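Local coordinates for protein arginine--tRNA ligase (Campylobacter jejuni, PDB 3FNR) that catalyses the ATP-dependent attachment of L-arginine to tRNA(Arg), releasing AMP and diphosphate, as a monomeric class I aminoacyl-tRNA synthetase, at residues M296-V299 against V300-I303; E322-I325 against S326-Q329; A255-E258 against F259-F262; I224-H227 against K228-S232; V374-L377 against F378-L381. The protein carries 1 engineered substitution. All coordinates share one frame; numbering follows the deposited sequence.

Contacts 1 to 4 belong to the class I catalytic domain and contact 5 to the helical anticodon-binding domain. Contacts 3 and 4 are buried and touch, Met257 packing on His227 and Met231 between helices 250-258 and 219-231; the centres of the two contacts lie about 10 Å apart. Across the centre of the chain, partly buried contact 1 touches contact 2, a surface turn, through Ile303 against Ile325 and Leu328. Contacts 1, 4 and 5 follow helices. Chemistry follows place: water joins carboxylates in contact 1, aspartate and serine shape the turn after a strand in contact 2, a doubly bonded carbonyl and a Met-aromatic contact end a helix in contact 3, rings cover a lysine chain in contact 4, and leucines dominate contact 5.

Contact 1 of 5, residues M296-V299 against V300-I303; sequences MSDV and VDEI
Val299 and Ile303 stand side by side, one turn apart, on helix 296-303 of the catalytic domain. Ile303 leaves the backbone with CB 3.8 Å from Val299 O. Its CG1 takes the crowded position between the backbone N and the carbonyl carbon (chi1 73°), which swings it back along the helix to 3.2 Å from Val299 O. The chain then runs out extended, and its tip, CD1, rests 3.9 Å from Val299 CG1. Beside this apolar pair, Ile303 N gives Val299 O a nearly straight bond of 2.8 Å, and Glu302 N adds a weak second one to the same oxygen. Leu308 and Ile311 of helix 305-311 also pack here, and Ile47 of the HIGH motif touches Val299.

Farther round the helix the contact turns acidic. Asp298 OD2 and Asp301 OD2 come within 4.2 Å of each other, and one water donates to both carboxylates. Asp301 has CG beside its own backbone N (chi1 -77°), which carries OD2 to 3.0 Å from Ser297 O, two acceptors facing each other. Glu302 points elsewhere, forming a salt bridge with Lys279 and a hydrogen bond with Tyr284. Asp298, in the first turn of the helix, is probably favoured as an anion by the helix dipole, and the shared water probably eases the repulsion between the two aspartates.

Contact 2 of 5, residues E322-I325 against S326-Q329; sequences EFDI and SDLQ
Asp324 and Ser326 form an Asx turn where strand 321-324, a parallel partner of strand 267-279 in the catalytic domain's central sheet, gives way to a 3-10 turn. The aspartate CG lies roughly opposite the backbone N (chi1 -158°), and this carries the carboxylate forward along the chain to Ser326. There Ser326 N donates to Asp324 OD1 over 3.2 Å, on the anti side and 30° out of the carboxylate plane. In the serine conformer described, one of two, OG also donates to Asp324 OD1, from the same face but far above the plane; that bond is correspondingly less certain. Gly281 N donates to Asp324 OD2, so the carboxylate ties the turn to the loop beyond strand 267-279.

Asp327 N bonds to Asp324 O, reaching it from above the carbonyl plane, and Leu328 N makes a weak bond to Ile325 O. With its CG beside its own backbone N (chi1 -61°), Asp327 folds back until that carbon is 3.2 Å from Asp324 O. Leu328 turns one branch to each neighbour: CD2 lies 4.1 Å from Phe323 CE2, the two side chains crossing at a slant, and CD1 approaches Ile325 CB at 4.4 Å. From helix 305-311, Ile311 packs on Phe323 and Ala307 on Leu328. One water, over the centre of the Phe323 ring, accepts from Asp324 N and donates to Asp327 OD1 at 2.7 Å.

Contact 3 of 5, residues A255-E258 against F259-F262; sequences AAME and FLGF
A Schellman motif ends helix 250-258, with Phe262 N bonded to Met257 O at 2.9 Å and Gly261 N to Glu258 O at 3.2 Å. Gly261 is its C-prime residue: phi is positive (91°), a backbone conformation that suits glycine. Met257 O is gripped twice, because Leu260 N also donates to it, the two N-H groups arriving from opposite faces of the carbonyl plane. Just before the turn, Phe259 N keeps the ordinary helical bond to Ala255 O.

The side chains close the motif with an apolar contact between its two ends. Met257 has its CG beside the backbone N (chi1 -62°) and bends again at chi2 and chi3, which sets the sulfur beside the Phe262 ring and the methyl against Leu260. SD lies 4.0 Å from Phe262 CD1 in a slanted Met-aromatic contact, while Met257 CE meets Leu260 CD1 at 3.7 Å. Over one face of the same phenylalanine ring stands Leu260 O, 4.1 Å above the plane. Glu258 CA makes a CA-H...O contact with Phe262 O, and Glu258 OE1 is hydrogen-bonded to Ser264, farther along the same loop.

His227 and Met231 of helix 219-231 pack on Met257, and Leu182 lies against Phe259 and Leu260. The carbonyl of buried Met257 is thus satisfied by two N-H groups turned back onto it, and the methionine-phenylalanine contact adds an apolar link between the last helical turn and the chain leaving for strand 267-279.

Contact 4 of 5, residues I224-H227 against K228-S232; sequences IVYH and KDKMS
Ile224 O receives Lys228 N at 2.8 Å, the first of four successive i to i+4 bonds that run to Met231 N on His227 O and keep helix 219-231 regular almost to its end. The helix lies against strand 31-35 of the Rossmann-like catalytic domain, and on it Tyr226 and His227 flank Lys230.

Lys230 starts with CG beside its backbone N and bends at chi3 (-61°), so that its aliphatic chain meets two aromatic faces in turn. CG lies over the Tyr226 ring, 4.0 Å from its centroid, and Lys230 CD comes within 3.5 Å of Tyr226 CZ as the chain crosses that ring at a slant. Farther out, CE stands over the His227 imidazole, 3.8 Å from its centroid and 20° off the normal. Both are CH-pi contacts.

The polar ends are fixed from outside: Lys230 NZ by a salt bridge to Glu35, Tyr226 OH by Glu73, His227 ND1 by Asp223 O and NE2 by Asn240. Thr178 of helix 175-184 packs on Val225 and Lys228. Near the end of the helix, Met231 CG lies 3.2 Å from His227 O.

Contact 5 of 5, residues V374-L377 against F378-L381; sequences VNLL and FEAL
Leu377 and Leu381 lie alongside each other on helix 371-381, pointing the same way, with CD1 of one 4.0 Å from CD1 of the other. They get there by different routes: Leu377 has CG opposite its backbone N (chi1 170°), whereas Leu381 has CG beside its own N (chi1 -65°) and passes 3.6 Å from Leu377 O on the way. On another side of the helix Leu376 and Glu379 cross at a slant. The leucine CD1 touches the carboxylate at 3.8 Å from OE2, and the glutamate chain beyond CG is fully extended. Ala380 adds only a methyl, its CB 3.4 Å from Leu377 O.

Behind these contacts stand four i to i+4 backbone bonds, from Phe378 N on Val374 O to Leu381 N on Leu377 O at 3.1 Å, which hold the side chains one turn apart. Farther out, Asn409 donates to Glu379 OE2, anchoring the acid that brushes Leu376, and Phe413 of the same helix, 398-416, also packs on that leucine. Leu377 and Leu381 meet Leu434 of helix 425-445 and Leu8 of helix 5-17.

The helix therefore joins several others at once: leucine contacts toward helix 425-445, and a mixed polar and apolar contact toward helix 398-416, with the amino-terminal helix 5-17 packed against this bundle. Close packing such as that among helices 371-381, 398-416 and 425-445 is characteristic of the all-helical DALR anticodon-binding domain of arginyl-tRNA synthetases.

Contact 1 of 5, residues M296-V299 against V300-I303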
loop_
_atom_site.group_PDB
_atom_site.type_symbol
_atom_site.label_atom_id
_atom_site.label_comp_id
_atom_site.label_asym_id
_atom_site.label_seq_id
_atom_site.Cartn_x
_atom_site.Cartn_y
_atom_site.Cartn_z
ATOM N N MET A 296 7.781 2.130 10.490
ATOM C CA MET A 296 6.406 2.414 10.063
ATOM C C MET A 296 5.470 2.413 11.273
ATOM O O MET A 296 4.611 3.287 11.406
ATOM C CB MET A 296 5.961 1.382 9.014
ATOM C CG MET A 296 4.570 1.593 8.428
ATOM S SD MET A 296 4.171 0.386 7.150
ATOM C CE MET A 296 2.494 0.027 7.548
ATOM N N SER A 297 5.696 1.438 12.152
ATOM C CA SER A 297 5.002 1.247 13.418
ATOM C C SER A 297 5.038 2.465 14.336
ATOM O O SER A 297 4.022 2.818 14.936
ATOM C CB SER A 297 5.658 0.079 14.154
ATOM O OG SER A 297 4.689 -0.731 14.776
ATOM N N ASP A 298 6.213 3.082 14.454
ATOM C CA ASP A 298 6.405 4.245 15.312
ATOM C C ASP A 298 5.606 5.443 14.810
ATOM O O ASP A 298 4.999 6.166 15.602
ATOM C CB ASP A 298 7.891 4.608 15.399
ATOM C CG ASP A 298 8.694 3.630 16.255
ATOM O OD1 ASP A 298 9.941 3.664 16.163
ATOM O OD2 ASP A 298 8.093 2.837 17.016
ATOM N N VAL A 299 5.611 5.633 13.493
ATOM C CA VAL A 299 4.869 6.712 12.846
ATOM C C VAL A 299 3.354 6.522 13.002
ATOM O O VAL A 299 2.648 7.474 13.339
ATOM C CB VAL A 299 5.307 6.874 11.366
ATOM C CG1 VAL A 299 4.407 7.847 10.611
ATOM C CG2 VAL A 299 6.777 7.334 11.295
ATOM N N VAL A 300 2.864 5.296 12.805
ATOM C CA VAL A 300 1.435 4.999 12.994
ATOM C C VAL A 300 1.020 5.177 14.459
ATOM O O VAL A 300 -0.092 5.621 14.742
ATOM C CB VAL A 300 1.019 3.591 12.475
ATOM C CG1 VAL A 300 -0.497 3.389 12.599
ATOM C CG2 VAL A 300 1.405 3.411 11.037
ATOM N N ASP A 301 1.923 4.852 15.382
ATOM C CA ASP A 301 1.693 5.077 16.812
ATOM C C ASP A 301 1.483 6.565 17.107
ATOM O O ASP A 301 0.611 6.941 17.894
ATOM C CB ASP A 301 2.871 4.547 17.642
ATOM C CG ASP A 301 2.864 3.027 17.784
ATOM O OD1 ASP A 301 1.773 2.416 17.752
ATOM O OD2 ASP A 301 3.963 2.443 17.935
ATOM N N GLU A 302 2.274 7.400 16.442
ATOM C CA GLU A 302 2.245 8.832 16.665
ATOM C C GLU A 302 1.095 9.525 15.941
ATOM O O GLU A 302 0.353 10.286 16.558
ATOM C CB GLU A 302 3.583 9.458 16.267
ATOM C CG GLU A 302 3.771 10.884 16.762
ATOM C CD GLU A 302 5.232 11.301 16.827
ATOM O OE1 GLU A 302 5.490 12.519 16.923
ATOM O OE2 GLU A 302 6.120 10.423 16.791
ATOM N N ILE A 303 0.937 9.262 14.645
ATOM C CA ILE A 303 -0.041 10.002 13.846
ATOM C C ILE A 303 -1.381 9.293 13.609
ATOM O O ILE A 303 -2.356 9.928 13.219
ATOM C CB ILE A 303 0.555 10.496 12.508
ATOM C CG1 ILE A 303 0.742 9.339 11.517
ATOM C CG2 ILE A 303 1.851 11.281 12.760
ATOM C CD1 ILE A 303 1.082 9.773 10.108
HETATM O O HOH W 1 6.218 0.839 17.505
#

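Contact 2 of 5, residues E322-I325 against S326-Q329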
loop_
_atom_site.group_PDB
_atom_site.type_symbol
_atom_site.label_atom_id
_atom_site.label_comp_id
_atom_site.label_asym_id
_atom_site.label_seq_id
_atom_site.Cartn_x
_atom_site.Cartn_y
_atom_site.Cartn_z
ATOM N N GLU A 322 6.835 15.804 0.878
ATOM C CA GLU A 322 7.293 16.350 2.146
ATOM C C GLU A 322 6.078 16.717 2.979
ATOM O O GLU A 322 5.162 17.388 2.494
ATOM C CB GLU A 322 8.171 17.579 1.918
ATOM C CG GLU A 322 8.820 18.137 3.185
ATOM C CD GLU A 322 9.313 19.566 3.015
ATOM O OE1 GLU A 322 8.479 20.467 2.763
ATOM O OE2 GLU A 322 10.536 19.787 3.141
ATOM N N PHE A 323 6.058 16.266 4.228
ATOM C CA PHE A 323 4.940 16.576 5.104
ATOM C C PHE A 323 5.382 16.824 6.533
ATOM O O PHE A 323 6.205 16.089 7.067
ATOM C CB PHE A 323 3.886 15.467 5.066
ATOM C CG PHE A 323 2.527 15.920 5.508
ATOM C CD1 PHE A 323 1.630 16.457 4.586
ATOM C CD2 PHE A 323 2.141 15.820 6.842
ATOM C CE1 PHE A 323 0.365 16.887 4.990
ATOM C CE2 PHE A 323 0.884 16.247 7.256
ATOM C CZ PHE A 323 -0.007 16.783 6.327
ATOM N N ASP A 324 4.828 17.875 7.135
ATOM C CA ASP A 324 5.050 18.171 8.545
ATOM C C ASP A 324 3.882 17.635 9.364
ATOM O O ASP A 324 2.740 18.064 9.189
ATOM C CB ASP A 324 5.222 19.678 8.777
ATOM C CG ASP A 324 5.958 19.998 10.082
ATOM O OD1 ASP A 324 5.749 19.299 11.099
ATOM O OD2 ASP A 324 6.750 20.966 10.092
ATOM N N ILE A 325 4.192 16.715 10.274
ATOM C CA ILE A 325 3.185 16.035 11.091
ATOM C C ILE A 325 2.543 16.903 12.183
ATOM O O ILE A 325 1.572 16.485 12.821
ATOM C CB ILE A 325 3.742 14.726 11.717
ATOM C CG1 ILE A 325 4.815 15.027 12.771
ATOM C CG2 ILE A 325 4.248 13.778 10.617
ATOM C CD1 ILE A 325 5.085 13.879 13.720
ATOM N N SER A 326 3.094 18.102 12.388
ATOM C CA SER A 326 2.556 19.064 13.345
ATOM C C SER A 326 1.249 19.676 12.841
ATOM O O SER A 326 0.478 20.249 13.617
ATOM C CB SER A 326 3.581 20.167 13.622
ATOM O OG SER A 326 3.892 20.882 12.438
ATOM N N ASP A 327 1.009 19.545 11.535
ATOM C CA ASP A 327 -0.213 20.022 10.886
ATOM C C ASP A 327 -1.452 19.250 11.349
ATOM O O ASP A 327 -2.574 19.754 11.263
ATOM C CB ASP A 327 -0.083 19.920 9.360
ATOM C CG ASP A 327 1.058 20.768 8.797
ATOM O OD1 ASP A 327 1.167 20.849 7.554
ATOM O OD2 ASP A 327 1.847 21.346 9.582
ATOM N N LEU A 328 -1.237 18.038 11.860
ATOM C CA LEU A 328 -2.311 17.173 12.356
ATOM C C LEU A 328 -2.808 17.558 13.754
ATOM O O LEU A 328 -3.678 16.894 14.320
ATOM C CB LEU A 328 -1.855 15.713 12.337
ATOM C CG LEU A 328 -1.151 15.257 11.058
ATOM C CD1 LEU A 328 -0.531 13.895 11.257
ATOM C CD2 LEU A 328 -2.093 15.254 9.851
ATOM N N GLN A 329 -2.241 18.626 14.304
ATOM C CA GLN A 329 -2.695 19.190 15.567
ATOM C C GLN A 329 -3.759 20.259 15.312
ATOM O O GLN A 329 -4.594 20.533 16.182
ATOM C CB GLN A 329 -1.513 19.773 16.357
ATOM C CG GLN A 329 -0.394 18.769 16.674
ATOM C CD GLN A 329 -0.505 18.139 18.060
ATOM O OE1 GLN A 329 0.454 18.157 18.834
ATOM N NE2 GLN A 329 -1.672 17.578 18.377
HETATM O O HOH W 2 2.958 19.563 5.960
#

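Contact 3 of 5, residues A255-E258 against F259-F262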
loop_
_atom_site.group_PDB
_atom_site.type_symbol
_atom_site.label_atom_id
_atom_site.label_comp_id
_atom_site.label_asym_id
_atom_site.label_seq_id
_atom_site.Cartn_x
_atom_site.Cartn_y
_atom_site.Cartn_z
ATOM N N ALA A 255 13.952 -7.382 -20.262
ATOM C CA ALA A 255 14.768 -8.199 -21.165
ATOM C C ALA A 255 14.624 -9.680 -20.855
ATOM O O ALA A 255 14.480 -10.494 -21.764
ATOM C CB ALA A 255 16.239 -7.784 -21.063
ATOM N N ALA A 256 14.639 -10.008 -19.563
ATOM C CA ALA A 256 14.446 -11.373 -19.086
ATOM C C ALA A 256 13.081 -11.915 -19.480
ATOM O O ALA A 256 12.975 -13.051 -19.938
ATOM C CB ALA A 256 14.612 -11.424 -17.586
ATOM N N MET A 257 12.043 -11.091 -19.317
ATOM C CA MET A 257 10.680 -11.489 -19.666
ATOM C C MET A 257 10.507 -11.705 -21.171
ATOM O O MET A 257 9.782 -12.609 -21.590
ATOM C CB MET A 257 9.637 -10.494 -19.115
ATOM C CG MET A 257 9.602 -10.357 -17.570
ATOM S SD MET A 257 9.371 -11.898 -16.652
ATOM C CE MET A 257 11.065 -12.227 -16.159
ATOM N N GLU A 258 11.193 -10.899 -21.977
ATOM C CA GLU A 258 11.172 -11.084 -23.430
ATOM C C GLU A 258 11.841 -12.404 -23.806
ATOM O O GLU A 258 11.374 -13.113 -24.697
ATOM C CB GLU A 258 11.857 -9.918 -24.152
ATOM C CG GLU A 258 11.096 -8.581 -24.098
ATOM C CD GLU A 258 9.799 -8.566 -24.909
ATOM O OE1 GLU A 258 8.916 -7.737 -24.596
ATOM O OE2 GLU A 258 9.653 -9.368 -25.859
ATOM N N PHE A 259 12.913 -12.740 -23.091
ATOM C CA PHE A 259 13.640 -13.995 -23.294
ATOM C C PHE A 259 12.933 -15.204 -22.654
ATOM O O PHE A 259 13.500 -16.292 -22.592
ATOM C CB PHE A 259 15.056 -13.889 -22.728
ATOM C CG PHE A 259 16.060 -13.245 -23.659
ATOM C CD1 PHE A 259 16.140 -13.608 -25.004
ATOM C CD2 PHE A 259 16.962 -12.313 -23.167
ATOM C CE1 PHE A 259 17.081 -13.026 -25.844
ATOM C CE2 PHE A 259 17.901 -11.722 -23.991
ATOM C CZ PHE A 259 17.967 -12.081 -25.339
ATOM N N LEU A 260 11.713 -15.006 -22.163
ATOM C CA LEU A 260 10.905 -16.107 -21.639
ATOM C C LEU A 260 9.616 -16.235 -22.445
ATOM O O LEU A 260 8.724 -17.023 -22.107
ATOM C CB LEU A 260 10.607 -15.912 -20.149
ATOM C CG LEU A 260 11.751 -16.099 -19.143
ATOM C CD1 LEU A 260 11.376 -15.555 -17.781
ATOM C CD2 LEU A 260 12.134 -17.560 -19.007
ATOM N N GLY A 261 9.530 -15.457 -23.521
ATOM C CA GLY A 261 8.394 -15.531 -24.432
ATOM C C GLY A 261 7.286 -14.568 -24.065
ATOM O O GLY A 261 6.258 -14.518 -24.744
ATOM N N PHE A 262 7.496 -13.799 -22.995
ATOM C CA PHE A 262 6.492 -12.844 -22.529
ATOM C C PHE A 262 6.610 -11.500 -23.243
ATOM O O PHE A 262 7.692 -11.104 -23.679
ATOM C CB PHE A 262 6.588 -12.615 -21.015
ATOM C CG PHE A 262 6.444 -13.867 -20.186
ATOM C CD1 PHE A 262 7.458 -14.250 -19.313
ATOM C CD2 PHE A 262 5.298 -14.652 -20.266
ATOM C CE1 PHE A 262 7.337 -15.402 -18.538
ATOM C CE2 PHE A 262 5.173 -15.811 -19.502
ATOM C CZ PHE A 262 6.200 -16.184 -18.637
HETATM O O HOH W 3 8.852 -12.311 -25.973
#

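Contact 4 of 5, residues I224-H227 against K228-S232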
loop_
_atom_site.group_PDB
_atom_site.type_symbol
_atom_site.label_atom_id
_atom_site.label_comp_id
_atom_site.label_asym_id
_atom_site.label_seq_id
_atom_site.Cartn_x
_atom_site.Cartn_y
_atom_site.Cartn_z
ATOM N N ILE A 224 14.204 -13.435 -11.696
ATOM C CA ILE A 224 13.696 -13.939 -12.979
ATOM C C ILE A 224 12.776 -15.166 -12.824
ATOM O O ILE A 224 11.658 -15.190 -13.381
ATOM C CB ILE A 224 14.843 -14.265 -13.952
ATOM C CG1 ILE A 224 15.613 -12.981 -14.295
ATOM C CG2 ILE A 224 14.295 -14.879 -15.232
ATOM C CD1 ILE A 224 16.785 -13.210 -15.179
ATOM N N VAL A 225 13.243 -16.148 -12.048
ATOM C CA VAL A 225 12.472 -17.357 -11.686
ATOM C C VAL A 225 11.090 -17.014 -11.119
ATOM O O VAL A 225 10.081 -17.547 -11.578
ATOM C CB VAL A 225 13.252 -18.230 -10.651
ATOM C CG1 VAL A 225 12.380 -19.343 -10.074
ATOM C CG2 VAL A 225 14.518 -18.819 -11.272
ATOM N N TYR A 226 11.056 -16.115 -10.135
ATOM C CA TYR A 226 9.807 -15.671 -9.521
ATOM C C TYR A 226 8.898 -14.992 -10.539
ATOM O O TYR A 226 7.703 -15.290 -10.625
ATOM C CB TYR A 226 10.096 -14.711 -8.358
ATOM C CG TYR A 226 8.854 -14.173 -7.693
ATOM C CD1 TYR A 226 7.821 -15.029 -7.319
ATOM C CD2 TYR A 226 8.713 -12.809 -7.421
ATOM C CE1 TYR A 226 6.675 -14.550 -6.721
ATOM C CE2 TYR A 226 7.561 -12.318 -6.805
ATOM C CZ TYR A 226 6.549 -13.199 -6.464
ATOM O OH TYR A 226 5.407 -12.753 -5.851
ATOM N N HIS A 227 9.473 -14.077 -11.311
ATOM C CA HIS A 227 8.711 -13.353 -12.317
ATOM C C HIS A 227 8.162 -14.248 -13.421
ATOM O O HIS A 227 7.049 -14.017 -13.909
ATOM C CB HIS A 227 9.532 -12.199 -12.867
ATOM C CG HIS A 227 9.458 -10.972 -12.018
ATOM N ND1 HIS A 227 10.249 -10.788 -10.903
ATOM C CD2 HIS A 227 8.657 -9.883 -12.098
ATOM C CE1 HIS A 227 9.951 -9.628 -10.345
ATOM N NE2 HIS A 227 8.989 -9.060 -11.051
ATOM N N LYS A 228 8.923 -15.284 -13.783
ATOM C CA LYS A 228 8.464 -16.297 -14.734
ATOM C C LYS A 228 7.185 -16.973 -14.232
ATOM O O LYS A 228 6.232 -17.150 -14.989
ATOM C CB LYS A 228 9.553 -17.351 -14.965
ATOM C CG LYS A 228 9.156 -18.430 -15.983
ATOM C CD LYS A 228 10.230 -19.492 -16.121
ATOM C CE LYS A 228 9.767 -20.626 -17.015
ATOM N NZ LYS A 228 8.874 -21.554 -16.271
ATOM N N ASP A 229 7.182 -17.357 -12.957
ATOM C CA ASP A 229 5.971 -17.857 -12.300
ATOM C C ASP A 229 4.825 -16.823 -12.335
ATOM O O ASP A 229 3.758 -17.130 -12.857
ATOM C CB ASP A 229 6.293 -18.293 -10.869
ATOM C CG ASP A 229 5.051 -18.720 -10.071
ATOM O OD1 ASP A 229 4.013 -19.088 -10.651
ATOM O OD2 ASP A 229 5.132 -18.701 -8.831
ATOM N N LYS A 230 5.048 -15.609 -11.825
ATOM C CA LYS A 230 3.987 -14.562 -11.835
ATOM C C LYS A 230 3.368 -14.290 -13.211
ATOM O O LYS A 230 2.145 -14.160 -13.332
ATOM C CB LYS A 230 4.494 -13.241 -11.265
ATOM C CG LYS A 230 4.768 -13.234 -9.780
ATOM C CD LYS A 230 4.916 -11.799 -9.273
ATOM C CE LYS A 230 6.056 -11.091 -9.938
ATOM N NZ LYS A 230 6.256 -9.704 -9.409
ATOM N N MET A 231 4.207 -14.215 -14.243
ATOM C CA MET A 231 3.740 -13.874 -15.603
ATOM C C MET A 231 3.095 -15.031 -16.364
ATOM O O MET A 231 2.534 -14.839 -17.452
ATOM C CB MET A 231 4.891 -13.309 -16.434
ATOM C CG MET A 231 5.473 -12.026 -15.863
ATOM S SD MET A 231 4.784 -10.566 -16.634
ATOM C CE MET A 231 5.969 -10.413 -17.946
ATOM N N SER A 232 3.180 -16.238 -15.817
ATOM C CA SER A 232 2.590 -17.382 -16.503
ATOM C C SER A 232 1.403 -17.889 -15.702
ATOM O O SER A 232 1.127 -19.091 -15.672
ATOM C CB SER A 232 3.637 -18.485 -16.679
ATOM O OG SER A 232 4.094 -18.914 -15.408
#

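Contact 5 of 5, residues V374-L377 against F378-L381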
loop_
_atom_site.group_PDB
_atom_site.type_symbol
_atom_site.label_atom_id
_atom_site.label_comp_id
_atom_site.label_asym_id
_atom_site.label_seq_id
_atom_site.Cartn_x
_atom_site.Cartn_y
_atom_site.Cartn_z
ATOM N N VAL A 374 -26.554 22.707 -6.523
ATOM C CA VAL A 374 -26.462 21.854 -7.712
ATOM C C VAL A 374 -25.005 21.467 -8.011
ATOM O O VAL A 374 -24.728 20.318 -8.355
ATOM C CB VAL A 374 -27.128 22.492 -8.959
ATOM C CG1 VAL A 374 -27.046 21.548 -10.174
ATOM C CG2 VAL A 374 -28.599 22.840 -8.674
ATOM N N ASN A 375 -24.082 22.420 -7.857
ATOM C CA ASN A 375 -22.650 22.132 -8.013
ATOM C C ASN A 375 -22.196 21.047 -7.042
ATOM O O ASN A 375 -21.484 20.125 -7.427
ATOM C CB ASN A 375 -21.795 23.379 -7.776
ATOM C CG ASN A 375 -21.923 24.409 -8.885
ATOM O OD1 ASN A 375 -22.445 24.135 -9.969
ATOM N ND2 ASN A 375 -21.424 25.608 -8.619
ATOM N N LEU A 376 -22.634 21.169 -5.791
ATOM C CA LEU A 376 -22.260 20.245 -4.734
ATOM C C LEU A 376 -22.874 18.883 -4.976
ATOM O O LEU A 376 -22.240 17.864 -4.709
ATOM C CB LEU A 376 -22.676 20.795 -3.371
ATOM C CG LEU A 376 -22.181 20.101 -2.097
ATOM C CD1 LEU A 376 -20.665 20.111 -1.993
ATOM C CD2 LEU A 376 -22.808 20.780 -0.889
ATOM N N LEU A 377 -24.104 18.881 -5.488
ATOM C CA LEU A 377 -24.782 17.659 -5.911
ATOM C C LEU A 377 -24.006 16.975 -7.031
ATOM O O LEU A 377 -23.727 15.774 -6.950
ATOM C CB LEU A 377 -26.212 17.976 -6.366
ATOM C CG LEU A 377 -27.069 16.926 -7.080
ATOM C CD1 LEU A 377 -27.326 15.726 -6.200
ATOM C CD2 LEU A 377 -28.393 17.546 -7.516
ATOM N N PHE A 378 -23.654 17.744 -8.063
ATOM C CA PHE A 378 -22.843 17.226 -9.160
ATOM C C PHE A 378 -21.539 16.646 -8.637
ATOM O O PHE A 378 -21.158 15.541 -9.023
ATOM C CB PHE A 378 -22.524 18.298 -10.204
ATOM C CG PHE A 378 -21.636 17.792 -11.322
ATOM C CD1 PHE A 378 -22.178 17.067 -12.382
ATOM C CD2 PHE A 378 -20.257 18.014 -11.298
ATOM C CE1 PHE A 378 -21.363 16.581 -13.410
ATOM C CE2 PHE A 378 -19.433 17.531 -12.318
ATOM C CZ PHE A 378 -19.990 16.816 -13.379
ATOM N N GLU A 379 -20.872 17.405 -7.767
ATOM C CA GLU A 379 -19.597 17.014 -7.181
ATOM C C GLU A 379 -19.729 15.688 -6.437
ATOM O O GLU A 379 -18.874 14.814 -6.573
ATOM C CB GLU A 379 -19.080 18.114 -6.246
ATOM C CG GLU A 379 -17.589 18.018 -5.913
ATOM C CD GLU A 379 -17.071 19.214 -5.116
ATOM O OE1 GLU A 379 -15.842 19.442 -5.109
ATOM O OE2 GLU A 379 -17.886 19.936 -4.505
ATOM N N ALA A 380 -20.811 15.533 -5.676
ATOM C CA ALA A 380 -21.071 14.283 -4.959
ATOM C C ALA A 380 -21.148 13.108 -5.932
ATOM O O ALA A 380 -20.475 12.095 -5.734
ATOM C CB ALA A 380 -22.354 14.381 -4.124
ATOM N N LEU A 381 -21.926 13.273 -7.003
ATOM C CA LEU A 381 -22.152 12.206 -7.979
ATOM C C LEU A 381 -20.957 11.935 -8.897
ATOM O O LEU A 381 -20.842 10.848 -9.459
ATOM C CB LEU A 381 -23.413 12.492 -8.802
ATOM C CG LEU A 381 -24.704 12.484 -7.980
ATOM C CD1 LEU A 381 -25.847 13.090 -8.771
ATOM C CD2 LEU A 381 -25.053 11.067 -7.522
#